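Local coordinates for threonine--tRNA ligase catalytic subunit (Aeropyrum pernix, PDB 3A32), which attaches threonine to tRNA(Thr) through a threonyl-adenylate intermediate, and probably cannot clear mischarged seryl-tRNA(Thr) because it lacks the editing domain, at residues M110-H115 with I308-L313; L189-K194 with R454-Q459; D414-D419 with R425-I430. One frame throughout, in Å; residues are numbered along the deposited sequence.

Contact 1. Residues M110-H115 with I308-L313; sequences MNCPYH and IIHRAL. With ZN (zinc ion), chain G.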
loop_
_atom_site.group_PDB
_atom_site.type_symbol
_atom_site.label_atom_id
_atom_site.label_comp_id
_atom_site.label_asym_id
_atom_site.label_seq_id
_atom_site.Cartn_x
_atom_site.Cartn_y
_atom_site.Cartn_z
ATOM N N MET A 110 15.386 -8.737 -4.830
ATOM C CA MET A 110 15.009 -9.320 -3.547
ATOM C C MET A 110 15.085 -8.265 -2.475
ATOM O O MET A 110 15.879 -7.326 -2.613
ATOM C CB MET A 110 15.965 -10.472 -3.203
ATOM C CG MET A 110 17.454 -10.098 -3.083
ATOM S SD MET A 110 18.579 -11.563 -3.266
ATOM C CE MET A 110 17.375 -12.924 -3.320
ATOM N N ASN A 111 14.283 -8.409 -1.411
ATOM C CA ASN A 111 14.243 -7.389 -0.312
ATOM C C ASN A 111 15.228 -7.644 0.797
ATOM O O ASN A 111 15.527 -6.736 1.583
ATOM C CB ASN A 111 12.870 -7.266 0.328
ATOM C CG ASN A 111 11.760 -7.100 -0.679
ATOM O OD1 ASN A 111 10.850 -7.926 -0.769
ATOM N ND2 ASN A 111 11.814 -6.041 -1.429
ATOM N N CYS A 112 15.725 -8.881 0.866
ATOM C CA CYS A 112 16.636 -9.349 1.947
ATOM C C CYS A 112 17.755 -8.423 2.438
ATOM O O CYS A 112 17.869 -8.231 3.651
ATOM C CB CYS A 112 17.246 -10.750 1.614
ATOM S SG CYS A 112 16.327 -11.717 0.359
ATOM N N PRO A 113 18.664 -7.974 1.531
ATOM C CA PRO A 113 19.755 -7.071 1.917
ATOM C C PRO A 113 19.253 -5.755 2.509
ATOM O O PRO A 113 19.855 -5.255 3.473
ATOM C CB PRO A 113 20.505 -6.833 0.592
ATOM C CG PRO A 113 20.182 -8.064 -0.276
ATOM C CD PRO A 113 18.768 -8.413 0.122
ATOM N N TYR A 114 18.155 -5.214 1.969
ATOM C CA TYR A 114 17.558 -3.997 2.556
ATOM C C TYR A 114 17.047 -4.270 3.971
ATOM O O TYR A 114 17.344 -3.512 4.875
ATOM C CB TYR A 114 16.499 -3.358 1.642
ATOM C CG TYR A 114 17.055 -2.326 0.615
ATOM C CD1 TYR A 114 16.714 -2.388 -0.736
ATOM C CD2 TYR A 114 17.861 -1.271 1.016
ATOM C CE1 TYR A 114 17.182 -1.461 -1.663
ATOM C CE2 TYR A 114 18.314 -0.314 0.092
ATOM C CZ TYR A 114 17.983 -0.419 -1.228
ATOM O OH TYR A 114 18.458 0.517 -2.133
ATOM N N HIS A 115 16.339 -5.385 4.174
ATOM C CA HIS A 115 15.796 -5.757 5.515
ATOM C C HIS A 115 16.905 -5.964 6.522
ATOM O O HIS A 115 16.722 -5.625 7.671
ATOM C CB HIS A 115 14.918 -7.017 5.433
ATOM C CG HIS A 115 13.624 -6.783 4.706
ATOM N ND1 HIS A 115 12.601 -7.706 4.669
ATOM C CD2 HIS A 115 13.180 -5.701 4.016
ATOM C CE1 HIS A 115 11.584 -7.200 4.000
ATOM N NE2 HIS A 115 11.909 -5.989 3.594
ATOM N N ILE A 308 18.987 -17.053 10.615
ATOM C CA ILE A 308 18.447 -16.080 9.685
ATOM C C ILE A 308 17.454 -16.798 8.746
ATOM O O ILE A 308 17.770 -17.835 8.117
ATOM C CB ILE A 308 19.565 -15.380 8.886
ATOM C CG1 ILE A 308 20.231 -14.264 9.683
ATOM C CG2 ILE A 308 18.979 -14.687 7.666
ATOM C CD1 ILE A 308 21.015 -14.643 10.970
ATOM N N ILE A 309 16.240 -16.262 8.680
ATOM C CA ILE A 309 15.208 -16.908 7.917
ATOM C C ILE A 309 14.583 -15.924 6.918
ATOM O O ILE A 309 14.286 -14.784 7.264
ATOM C CB ILE A 309 14.122 -17.540 8.861
ATOM C CG1 ILE A 309 14.722 -18.678 9.679
ATOM C CG2 ILE A 309 12.888 -18.010 8.057
ATOM C CD1 ILE A 309 13.849 -19.216 10.805
ATOM N N HIS A 310 14.431 -16.387 5.687
ATOM C CA HIS A 310 13.554 -15.789 4.677
ATOM C C HIS A 310 12.244 -16.564 4.757
ATOM O O HIS A 310 12.280 -17.788 4.843
ATOM C CB HIS A 310 14.062 -16.101 3.269
ATOM C CG HIS A 310 15.500 -15.759 3.012
ATOM N ND1 HIS A 310 15.876 -14.632 2.321
ATOM C CD2 HIS A 310 16.648 -16.433 3.288
ATOM C CE1 HIS A 310 17.191 -14.615 2.191
ATOM N NE2 HIS A 310 17.680 -15.705 2.759
ATOM N N ARG A 311 11.092 -15.891 4.705
ATOM C CA ARG A 311 9.818 -16.620 4.670
ATOM C C ARG A 311 8.750 -15.865 3.905
ATOM O O ARG A 311 8.689 -14.658 3.992
ATOM C CB ARG A 311 9.339 -16.964 6.090
ATOM C CG ARG A 311 9.237 -15.810 7.108
ATOM C CD ARG A 311 7.785 -15.347 7.363
ATOM N NE ARG A 311 7.162 -14.559 6.287
ATOM C CZ ARG A 311 5.909 -14.085 6.336
ATOM N NH1 ARG A 311 5.139 -14.299 7.413
ATOM N NH2 ARG A 311 5.423 -13.383 5.316
ATOM N N ALA A 312 7.914 -16.558 3.135
ATOM C CA ALA A 312 6.680 -15.961 2.628
ATOM C C ALA A 312 5.579 -16.957 2.926
ATOM O O ALA A 312 5.867 -18.131 3.011
ATOM C CB ALA A 312 6.787 -15.679 1.121
ATOM N N LEU A 313 4.325 -16.516 3.014
ATOM C CA LEU A 313 3.177 -17.414 3.179
ATOM C C LEU A 313 2.574 -17.761 1.842
ATOM O O LEU A 313 2.323 -18.909 1.589
ATOM C CB LEU A 313 2.094 -16.829 4.108
ATOM C CG LEU A 313 2.538 -16.186 5.445
ATOM C CD1 LEU A 313 1.325 -15.657 6.203
ATOM C CD2 LEU A 313 3.341 -17.128 6.364
HETATM ZN ZN ZN G . 14.885 -12.963 1.617
HETATM O O HOH W 1 12.996 -13.424 1.058
#
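H310 and C112 meet through the zinc ion that both of them bind. Their CA atoms stand 7.6 Å apart, and little protein surface is buried between the two segments, so the metal carries most of the contact. H310 can be followed outward from its backbone. CB lies 3.6 Å from the zinc. CG sits anti to the carbonyl carbon (chi1 -53°), which swings the ring off strand 306-316 toward the metal. ND1 makes the bond itself, 2.1 Å from the zinc. CE1, the next atom round the ring, lies 3.5 Å from C112 SG, no nearer than ND1 does. The sulfur lies at the ring edge, close to its plane, and not over a face. At the tip, NE2 is hydrogen-bonded to D284, which fixes the turn of the ring that ND1 presents to the metal.

From the other segment C112 SG binds the zinc at 2.3 Å. SG lies beside the backbone N at chi1 -20°, well short of a staggered position. The angle from C112 SG through the zinc to H310 ND1 is about 108°, near tetrahedral. H166 NE2 is the third protein ligand. A water at 2.0 Å from the zinc completes four ligands. In related threonyl-tRNA synthetases this zinc holds the amino and hydroxyl groups of threonine, so the water probably marks part of the substrate site.

H115 ND1 is hydrogen-bonded to H166 ND1, a second-shell support for that ligand. C112 lies on helix 112-126. H310 lies on strand 306-316 of the catalytic sheet, with strand 159-170, which carries H166, on one flank and strand 273-284, which carries D284, on the other.

Contact 2. Residues L189-K194 with R454-Q459; sequences LERLFK and RSLSGQ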
loop_
_atom_site.group_PDB
_atom_site.type_symbol
_atom_site.label_atom_id
_atom_site.label_comp_id
_atom_site.label_asym_id
_atom_site.label_seq_id
_atom_site.Cartn_x
_atom_site.Cartn_y
_atom_site.Cartn_z
ATOM N N LEU A 189 -4.525 -18.393 4.502
ATOM C CA LEU A 189 -5.301 -19.251 3.613
ATOM C C LEU A 189 -6.770 -19.368 3.975
ATOM O O LEU A 189 -7.636 -19.206 3.111
ATOM C CB LEU A 189 -4.732 -20.652 3.528
ATOM C CG LEU A 189 -3.388 -20.813 2.825
ATOM C CD1 LEU A 189 -3.370 -22.243 2.474
ATOM C CD2 LEU A 189 -3.245 -19.973 1.595
ATOM N N GLU A 190 -7.044 -19.648 5.247
ATOM C CA GLU A 190 -8.398 -19.957 5.698
ATOM C C GLU A 190 -9.275 -18.729 5.795
ATOM O O GLU A 190 -10.446 -18.759 5.440
ATOM C CB GLU A 190 -8.377 -20.750 7.034
ATOM C CG GLU A 190 -7.836 -22.163 6.843
ATOM C CD GLU A 190 -7.898 -23.043 8.095
ATOM O OE1 GLU A 190 -7.837 -22.498 9.213
ATOM O OE2 GLU A 190 -8.006 -24.302 7.958
ATOM N N ARG A 191 -8.702 -17.635 6.268
ATOM C CA ARG A 191 -9.510 -16.466 6.612
ATOM C C ARG A 191 -9.607 -15.438 5.537
ATOM O O ARG A 191 -10.669 -14.789 5.411
ATOM C CB ARG A 191 -9.051 -15.854 7.938
ATOM C CG ARG A 191 -9.350 -16.863 9.048
ATOM C CD ARG A 191 -9.050 -16.395 10.406
ATOM N NE ARG A 191 -9.233 -17.538 11.299
ATOM C CZ ARG A 191 -9.147 -17.466 12.630
ATOM N NH1 ARG A 191 -8.865 -16.298 13.229
ATOM N NH2 ARG A 191 -9.334 -18.570 13.350
ATOM N N LEU A 192 -8.529 -15.288 4.759
ATOM C CA LEU A 192 -8.520 -14.327 3.661
ATOM C C LEU A 192 -9.011 -14.997 2.409
ATOM O O LEU A 192 -9.848 -14.444 1.668
ATOM C CB LEU A 192 -7.137 -13.694 3.448
ATOM C CG LEU A 192 -7.008 -12.676 2.325
ATOM C CD1 LEU A 192 -7.947 -11.478 2.528
ATOM C CD2 LEU A 192 -5.566 -12.218 2.229
ATOM N N PHE A 193 -8.522 -16.206 2.178
ATOM C CA PHE A 193 -8.848 -16.903 0.941
ATOM C C PHE A 193 -9.947 -17.971 1.068
ATOM O O PHE A 193 -10.414 -18.489 0.050
ATOM C CB PHE A 193 -7.567 -17.392 0.235
ATOM C CG PHE A 193 -6.700 -16.245 -0.288
ATOM C CD1 PHE A 193 -7.120 -15.477 -1.383
ATOM C CD2 PHE A 193 -5.520 -15.888 0.345
ATOM C CE1 PHE A 193 -6.349 -14.377 -1.901
ATOM C CE2 PHE A 193 -4.757 -14.803 -0.152
ATOM C CZ PHE A 193 -5.184 -14.045 -1.300
ATOM N N LYS A 194 -10.378 -18.297 2.287
ATOM C CA LYS A 194 -11.365 -19.398 2.477
ATOM C C LYS A 194 -10.933 -20.747 1.912
ATOM O O LYS A 194 -11.754 -21.495 1.336
ATOM C CB LYS A 194 -12.711 -19.003 1.858
ATOM C CG LYS A 194 -13.214 -17.639 2.340
ATOM C CD LYS A 194 -13.462 -17.688 3.873
ATOM C CE LYS A 194 -14.567 -18.722 4.178
ATOM N NZ LYS A 194 -15.020 -18.611 5.585
ATOM N N ARG A 454 -11.345 -9.349 9.369
ATOM C CA ARG A 454 -11.144 -8.603 10.625
ATOM C C ARG A 454 -10.317 -9.319 11.687
ATOM O O ARG A 454 -9.610 -8.662 12.446
ATOM C CB ARG A 454 -12.467 -8.243 11.280
ATOM C CG ARG A 454 -13.197 -7.127 10.586
ATOM C CD ARG A 454 -14.214 -6.478 11.505
ATOM N NE ARG A 454 -15.129 -7.439 12.129
ATOM C CZ ARG A 454 -16.212 -7.969 11.545
ATOM N NH1 ARG A 454 -16.534 -7.660 10.275
ATOM N NH2 ARG A 454 -16.986 -8.806 12.256
ATOM N N SER A 455 -10.426 -10.637 11.781
ATOM C CA SER A 455 -9.657 -11.351 12.824
ATOM C C SER A 455 -8.171 -11.425 12.461
ATOM O O SER A 455 -7.333 -11.631 13.298
ATOM C CB SER A 455 -10.224 -12.747 13.153
ATOM O OG SER A 455 -9.921 -13.646 12.101
ATOM N N LEU A 456 -7.863 -11.259 11.185
ATOM C CA LEU A 456 -6.483 -11.212 10.716
ATOM C C LEU A 456 -5.909 -9.817 10.918
ATOM O O LEU A 456 -4.821 -9.669 11.435
ATOM C CB LEU A 456 -6.429 -11.523 9.219
ATOM C CG LEU A 456 -6.665 -12.920 8.685
ATOM C CD1 LEU A 456 -6.490 -12.833 7.148
ATOM C CD2 LEU A 456 -5.701 -13.919 9.267
ATOM N N SER A 457 -6.645 -8.794 10.496
ATOM C CA SER A 457 -6.081 -7.445 10.383
ATOM C C SER A 457 -6.714 -6.331 11.238
ATOM O O SER A 457 -6.249 -5.175 11.223
ATOM C CB SER A 457 -5.992 -7.047 8.911
ATOM O OG SER A 457 -7.245 -7.258 8.307
ATOM N N GLY A 458 -7.721 -6.675 12.024
ATOM C CA GLY A 458 -8.380 -5.705 12.856
ATOM C C GLY A 458 -9.459 -5.042 12.031
ATOM O O GLY A 458 -10.562 -4.895 12.472
ATOM N N GLN A 459 -9.142 -4.666 10.800
ATOM C CA GLN A 459 -10.043 -3.842 9.981
ATOM C C GLN A 459 -10.181 -4.586 8.667
ATOM O O GLN A 459 -9.185 -5.069 8.125
ATOM C CB GLN A 459 -9.423 -2.413 9.802
ATOM C CG GLN A 459 -8.825 -1.768 11.156
ATOM C CD GLN A 459 -8.193 -0.361 10.994
ATOM O OE1 GLN A 459 -7.058 -0.193 10.477
ATOM N NE2 GLN A 459 -8.946 0.673 11.463
#
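R191 and L192 meet L456 in the apolar part of this contact. R191 CB rests 3.9 Å from L456 CG. L192 CB lies 3.9 Å from L456 CD1, so L456 lies against both residues. L456 CG is anti to its carbonyl carbon (chi1 -72°), which sends the branch toward helix 174-191. F62 of helix 48-65 also packs on L456, and L55 of the same helix on L192.

The polar part lies further out, where both side chains are exposed. R191 is extended from CG to NE and passes its guanidinium to S455. NH1 donates to S455 OG at 3.1 Å. The bond is bent, 136° at the hydrogen, and OG is tilted 30° from the guanidinium plane. S455 OG also bonds to the carbonyl oxygen of P452, so the hydroxyl has two partners.

Both segments are helix ends: K194 and G458 leave helical geometry with positive phi. The contact joins the end of a catalytic-core helix to that of helix 435-457. The L456 side chain is buried and the bent hydrogen bond is exposed, so the join probably rests more on leucine packing than on the polar pair.

Contact 3. Residues D414-D419 with R425-I430; sequences DVRVFD and RRRLAI. With SO4 (sulfate ion), chain D.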
loop_
_atom_site.group_PDB
_atom_site.type_symbol
_atom_site.label_atom_id
_atom_site.label_comp_id
_atom_site.label_asym_id
_atom_site.label_seq_id
_atom_site.Cartn_x
_atom_site.Cartn_y
_atom_site.Cartn_z
ATOM N N ASP A 414 -34.073 -10.095 -2.454
ATOM C CA ASP A 414 -33.558 -11.400 -2.885
ATOM C C ASP A 414 -32.036 -11.251 -3.074
ATOM O O ASP A 414 -31.566 -10.622 -4.045
ATOM C CB ASP A 414 -34.249 -11.829 -4.180
ATOM C CG ASP A 414 -33.643 -13.054 -4.812
ATOM O OD1 ASP A 414 -32.624 -13.571 -4.357
ATOM O OD2 ASP A 414 -34.210 -13.530 -5.820
ATOM N N VAL A 415 -31.283 -11.815 -2.123
ATOM C CA VAL A 415 -29.867 -11.545 -1.994
ATOM C C VAL A 415 -29.113 -12.861 -2.079
ATOM O O VAL A 415 -29.371 -13.775 -1.297
ATOM C CB VAL A 415 -29.544 -10.832 -0.655
ATOM C CG1 VAL A 415 -28.048 -10.641 -0.453
ATOM C CG2 VAL A 415 -30.224 -9.513 -0.583
ATOM N N ARG A 416 -28.179 -12.936 -3.026
ATOM C CA ARG A 416 -27.489 -14.158 -3.388
ATOM C C ARG A 416 -25.983 -13.992 -3.232
ATOM O O ARG A 416 -25.291 -13.371 -4.044
ATOM C CB ARG A 416 -27.867 -14.585 -4.816
ATOM C CG ARG A 416 -29.363 -14.401 -5.028
ATOM C CD ARG A 416 -29.879 -15.280 -6.080
ATOM N NE ARG A 416 -31.328 -15.205 -6.173
ATOM C CZ ARG A 416 -32.033 -15.844 -7.096
ATOM N NH1 ARG A 416 -31.419 -16.606 -8.008
ATOM N NH2 ARG A 416 -33.351 -15.750 -7.084
ATOM N N VAL A 417 -25.501 -14.566 -2.151
ATOM C CA VAL A 417 -24.095 -14.602 -1.793
ATOM C C VAL A 417 -23.481 -15.828 -2.490
ATOM O O VAL A 417 -24.130 -16.847 -2.680
ATOM C CB VAL A 417 -24.004 -14.650 -0.228
ATOM C CG1 VAL A 417 -22.554 -14.807 0.244
ATOM C CG2 VAL A 417 -24.632 -13.372 0.409
ATOM N N PHE A 418 -22.263 -15.736 -2.954
ATOM C CA PHE A 418 -21.679 -16.871 -3.632
ATOM C C PHE A 418 -20.905 -17.643 -2.589
ATOM O O PHE A 418 -20.042 -17.087 -1.897
ATOM C CB PHE A 418 -20.753 -16.458 -4.784
ATOM C CG PHE A 418 -20.264 -17.625 -5.536
ATOM C CD1 PHE A 418 -21.053 -18.185 -6.600
ATOM C CD2 PHE A 418 -19.078 -18.280 -5.123
ATOM C CE1 PHE A 418 -20.640 -19.362 -7.275
ATOM C CE2 PHE A 418 -18.651 -19.469 -5.778
ATOM C CZ PHE A 418 -19.416 -20.004 -6.873
ATOM N N ASP A 419 -21.201 -18.919 -2.481
ATOM C CA ASP A 419 -20.621 -19.788 -1.463
ATOM C C ASP A 419 -19.379 -20.475 -2.005
ATOM O O ASP A 419 -19.474 -21.309 -2.893
ATOM C CB ASP A 419 -21.627 -20.869 -1.102
ATOM C CG ASP A 419 -21.353 -21.457 0.249
ATOM O OD1 ASP A 419 -21.415 -20.655 1.224
ATOM O OD2 ASP A 419 -21.058 -22.682 0.342
ATOM N N ARG A 425 -24.198 -19.994 -5.720
ATOM C CA ARG A 425 -25.014 -18.939 -5.110
ATOM C C ARG A 425 -25.934 -19.459 -4.006
ATOM O O ARG A 425 -26.550 -20.538 -4.118
ATOM C CB ARG A 425 -25.892 -18.257 -6.175
ATOM C CG ARG A 425 -25.106 -17.468 -7.204
ATOM C CD ARG A 425 -24.863 -16.053 -6.734
ATOM N NE ARG A 425 -24.022 -15.316 -7.693
ATOM C CZ ARG A 425 -23.213 -14.325 -7.350
ATOM N NH1 ARG A 425 -23.116 -13.944 -6.072
ATOM N NH2 ARG A 425 -22.496 -13.738 -8.272
ATOM N N ARG A 426 -26.061 -18.690 -2.948
ATOM C CA ARG A 426 -26.965 -19.070 -1.902
ATOM C C ARG A 426 -27.892 -17.908 -1.610
ATOM O O ARG A 426 -27.434 -16.821 -1.280
ATOM C CB ARG A 426 -26.190 -19.500 -0.654
ATOM C CG ARG A 426 -27.072 -20.009 0.469
ATOM C CD ARG A 426 -26.231 -20.645 1.619
ATOM N NE ARG A 426 -25.593 -19.604 2.407
ATOM C CZ ARG A 426 -26.207 -18.891 3.357
ATOM N NH1 ARG A 426 -27.499 -19.115 3.671
ATOM N NH2 ARG A 426 -25.511 -17.950 3.997
ATOM N N ARG A 427 -29.201 -18.173 -1.710
ATOM C CA ARG A 427 -30.246 -17.175 -1.540
ATOM C C ARG A 427 -30.533 -16.837 -0.118
ATOM O O ARG A 427 -30.685 -17.716 0.731
ATOM C CB ARG A 427 -31.534 -17.643 -2.238
ATOM C CG ARG A 427 -32.544 -16.565 -2.425
ATOM C CD ARG A 427 -33.640 -16.954 -3.362
ATOM N NE ARG A 427 -34.784 -16.100 -3.072
ATOM C CZ ARG A 427 -35.971 -16.153 -3.681
ATOM N NH1 ARG A 427 -36.226 -17.045 -4.624
ATOM N NH2 ARG A 427 -36.927 -15.326 -3.301
ATOM N N LEU A 428 -30.601 -15.538 0.166
ATOM C CA LEU A 428 -31.028 -15.053 1.487
ATOM C C LEU A 428 -32.215 -14.162 1.268
ATOM O O LEU A 428 -32.342 -13.530 0.234
ATOM C CB LEU A 428 -29.952 -14.222 2.206
ATOM C CG LEU A 428 -28.501 -14.677 2.244
ATOM C CD1 LEU A 428 -27.648 -13.523 2.775
ATOM C CD2 LEU A 428 -28.303 -15.948 3.080
ATOM N N ALA A 429 -33.076 -14.098 2.262
ATOM C CA ALA A 429 -34.266 -13.234 2.216
ATOM C C ALA A 429 -34.027 -12.122 3.238
ATOM O O ALA A 429 -34.016 -12.369 4.435
ATOM C CB ALA A 429 -35.488 -14.024 2.577
ATOM N N ILE A 430 -33.770 -10.916 2.749
ATOM C CA ILE A 430 -33.420 -9.788 3.597
ATOM C C ILE A 430 -34.589 -8.792 3.696
ATOM O O ILE A 430 -34.854 -8.035 2.748
ATOM C CB ILE A 430 -32.107 -9.045 3.109
ATOM C CG1 ILE A 430 -30.876 -9.965 3.080
ATOM C CG2 ILE A 430 -31.809 -7.906 4.029
ATOM C CD1 ILE A 430 -30.567 -10.685 4.342
HETATM S S SO4 D . -39.793 -16.040 -5.301
HETATM O O1 SO4 D . -40.871 -15.989 -6.283
HETATM O O2 SO4 D . -40.358 -16.583 -4.055
HETATM O O3 SO4 D . -38.723 -16.880 -5.828
HETATM O O4 SO4 D . -39.206 -14.707 -5.162
#
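This beta hairpin at the edge of the mixed sheet of the anticodon-binding domain pairs D414-D419 with the outermost strand, R425-I430. V415 and L428 form one antiparallel hydrogen-bonded pair, with L428 N 2.6 Å from V415 O. V417 and R426 form the next, with R426 N 2.7 Å from V417 O. V415 and V417 pack against helix 435-457, as does I430. V415 CG2 meets I430 CG1 at 3.7 Å, and L428 CD1 reaches V417 CG2.

D414, R416 and R427 form a salt-bridge network on the other face. R416 grips D414 side-on, NE to OD1 at 2.8 Å and NH2 to OD2 at 2.7 Å. R427 lies across the same carboxylate, its guanidinium stacked on it with planes 16° apart. No N-H of R427 points at D414, so the salt bridge rests on charge and stacking. An alanine in place of D414 would remove the carboxylate, and R416 and R427 would probably lose the negative charge they share, leaving like charges close together. R425, on the same face, forms a salt bridge with E392 and a weak hydrogen bond from NH1 to R416 O, 3.0 Å. R427 binds a sulfate, NH1 donating to O3 at 2.8 Å and NH2 to O4.

Overall arrangement
Contact 1 marks the zinc site of the catalytic core, and a sulfate lies about 4 Å from the H310 side chain. Contact 2 lies about 23 Å away between centres, though the nearest atoms are about 6 Å apart. Helix 174-191 links the two, since its residues pack on R311 and L313 while its end enters contact 2. Contact 3 belongs to the anticodon-binding domain. Its centre is 42 Å from that of contact 1, across the centre of the chain, and 22 Å from that of contact 2. Strand 424-431 leads into helix 435-457, which packs on one face of the hairpin and whose end enters contact 2.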